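Local coordinates for protein pectinesterase inhibitor (PDB 1XG2) that inhibits pectin methylesterase by forming a protein-protein complex with it, and may take part in regulating fruit ripening, at residues Ala57-Gln62 with Gly70-Cys75. Sequence-based numbering, arbitrary orientation. Where two conformers were deposited one is given.
Sequences ASLTNQ and GRYETC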
loop_
_atom_site.group_PDB
_atom_site.type_symbol
_atom_site.label_atom_id
_atom_site.label_comp_id
_atom_site.label_asym_id
_atom_site.label_seq_id
_atom_site.Cartn_x
_atom_site.Cartn_y
_atom_site.Cartn_z
ATOM N N ALA B 57 4.121 1.414 23.821
ATOM C CA ALA B 57 3.180 1.075 24.887
ATOM C C ALA B 57 3.433 1.986 26.105
ATOM O O ALA B 57 2.494 2.511 26.715
ATOM C CB ALA B 57 3.315 -0.372 25.250
ATOM N N SER B 58 4.706 2.227 26.403
ATOM C CA SER B 58 5.088 3.054 27.552
ATOM C C SER B 58 4.687 4.520 27.350
ATOM O O SER B 58 4.160 5.149 28.269
ATOM C CB SER B 58 6.596 2.890 27.843
ATOM O OG SER B 58 6.999 3.567 29.021
ATOM N N LEU B 59 4.884 5.052 26.140
ATOM C CA LEU B 59 4.474 6.418 25.805
ATOM C C LEU B 59 2.955 6.623 25.883
ATOM O O LEU B 59 2.492 7.665 26.351
ATOM C CB LEU B 59 4.976 6.799 24.405
ATOM C CG LEU B 59 6.496 6.933 24.283
ATOM C CD1 LEU B 59 6.951 6.991 22.831
ATOM C CD2 LEU B 59 6.978 8.167 25.029
ATOM N N THR B 60 2.208 5.629 25.409
ATOM C CA THR B 60 0.748 5.582 25.485
ATOM C C THR B 60 0.265 5.615 26.942
ATOM O O THR B 60 -0.658 6.343 27.286
ATOM C CB THR B 60 0.236 4.271 24.818
ATOM O OG1 THR B 60 0.548 4.275 23.414
ATOM C CG2 THR B 60 -1.281 4.178 24.860
ATOM N N ASN B 61 0.913 4.812 27.780
ATOM C CA ASN B 61 0.543 4.636 29.183
ATOM C C ASN B 61 0.700 5.917 30.023
ATOM O O ASN B 61 0.229 5.973 31.168
ATOM C CB ASN B 61 1.395 3.503 29.770
ATOM C CG ASN B 61 0.879 3.001 31.111
ATOM O OD1 ASN B 61 -0.247 2.517 31.217
ATOM N ND2 ASN B 61 1.719 3.094 32.138
ATOM N N GLN B 62 1.371 6.935 29.481
ATOM C CA GLN B 62 1.529 8.218 30.173
ATOM C C GLN B 62 0.828 9.374 29.448
ATOM O O GLN B 62 1.013 10.536 29.793
ATOM C CB GLN B 62 3.014 8.543 30.353
ATOM C CG GLN B 62 3.812 8.653 29.063
ATOM C CD GLN B 62 5.113 9.383 29.245
ATOM O OE1 GLN B 62 5.119 10.574 29.576
ATOM N NE2 GLN B 62 6.229 8.686 29.012
ATOM N N GLY B 70 -4.091 8.415 19.691
ATOM C CA GLY B 70 -4.439 7.842 18.394
ATOM C C GLY B 70 -3.214 7.679 17.499
ATOM O O GLY B 70 -3.139 6.734 16.725
ATOM N N ARG B 71 -2.269 8.609 17.593
ATOM C CA ARG B 71 -1.002 8.504 16.873
ATOM C C ARG B 71 -0.172 7.332 17.393
ATOM O O ARG B 71 0.340 6.508 16.605
ATOM C CB ARG B 71 -0.231 9.820 16.922
ATOM C CG ARG B 71 -0.922 10.906 16.142
ATOM C CD ARG B 71 -0.298 12.276 16.273
ATOM N NE ARG B 71 -0.899 13.179 15.308
ATOM C CZ ARG B 71 -0.317 14.252 14.802
ATOM N NH1 ARG B 71 -0.965 14.971 13.899
ATOM N NH2 ARG B 71 0.883 14.635 15.204
ATOM N N TYR B 72 -0.077 7.204 18.714
ATOM C CA TYR B 72 0.632 6.075 19.296
ATOM C C TYR B 72 -0.035 4.747 18.950
ATOM O O TYR B 72 0.645 3.746 18.756
ATOM C CB TYR B 72 0.709 6.188 20.811
ATOM C CG TYR B 72 1.591 7.296 21.350
ATOM C CD1 TYR B 72 1.273 7.927 22.557
ATOM C CD2 TYR B 72 2.759 7.693 20.686
ATOM C CE1 TYR B 72 2.077 8.931 23.079
ATOM C CE2 TYR B 72 3.561 8.698 21.190
ATOM C CZ TYR B 72 3.224 9.313 22.396
ATOM O OH TYR B 72 4.034 10.313 22.902
ATOM N N GLU B 73 -1.363 4.725 18.891
ATOM C CA GLU B 73 -2.053 3.472 18.613
ATOM C C GLU B 73 -1.779 3.049 17.176
ATOM O O GLU B 73 -1.602 1.872 16.900
ATOM C CB GLU B 73 -3.552 3.558 18.884
ATOM C CG GLU B 73 -4.272 2.215 18.717
ATOM C CD GLU B 73 -3.743 1.102 19.644
ATOM O OE1 GLU B 73 -3.381 1.398 20.810
ATOM O OE2 GLU B 73 -3.685 -0.085 19.212
ATOM N N THR B 74 -1.710 4.019 16.277
ATOM C CA THR B 74 -1.373 3.755 14.878
ATOM C C THR B 74 0.054 3.191 14.802
ATOM O O THR B 74 0.317 2.194 14.122
ATOM C CB THR B 74 -1.512 5.062 14.081
ATOM O OG1 THR B 74 -2.899 5.383 13.922
ATOM C CG2 THR B 74 -0.986 4.935 12.659
ATOM N N CYS B 75 0.980 3.825 15.523
ATOM C CA CYS B 75 2.367 3.354 15.572
ATOM C C CYS B 75 2.427 1.930 16.066
ATOM O O CYS B 75 3.102 1.081 15.485
ATOM C CB CYS B 75 3.208 4.266 16.468
ATOM S SG CYS B 75 3.447 5.881 15.720
HETATM O O HOH W 1 3.593 10.148 25.674
HETATM O O HOH W 2 -0.585 2.460 21.706
#
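Leu59 lays its CB over one face of the Tyr72 ring, a CH-pi contact with CB 3.9 Å from the ring centroid and 20° off the ring normal. The touch is displaced toward the hydroxyl end, where Leu59 CB lies 3.7 Å from Tyr72 CZ, while Leu59 CD1 reaches the ring only near CE2. With CG of Tyr72 anti to its carbonyl carbon (chi1 -69°), the ring extends across to the C-terminal part of helix 34-60, and its CE1 comes 3.5 Å from Leu59 O. In the conformer of Thr60 described here, one of two deposited, OG1 packs 3.2 Å from Tyr72 CB and is hydrogen-bonded to Ile56 O, one turn back. No direct hydrogen bond joins the segments, but waters do. One donates to Leu59 O (2.8 Å) and is also hydrogen-bonded to Tyr72 OH; a second, less certain link depends on that Thr60 conformer, its water lying 2.7 Å from Thr60 OG1 and donating to Glu73 OE1. A leucine in place of Tyr72 would probably leave the first water without its second protein partner and Leu59 CB without an aromatic face. Ala63 and Pro126 also touch Tyr72, and Thr74 is hydrogen-bonded to Thr78 of the pectinesterase chain. The contact pairs helices 34-60 and 66-95, antiparallel neighbours in the inhibitor's four-helix bundle, where the Cys75-Cys115 disulfide ties helix 66-95 to helix 98-118.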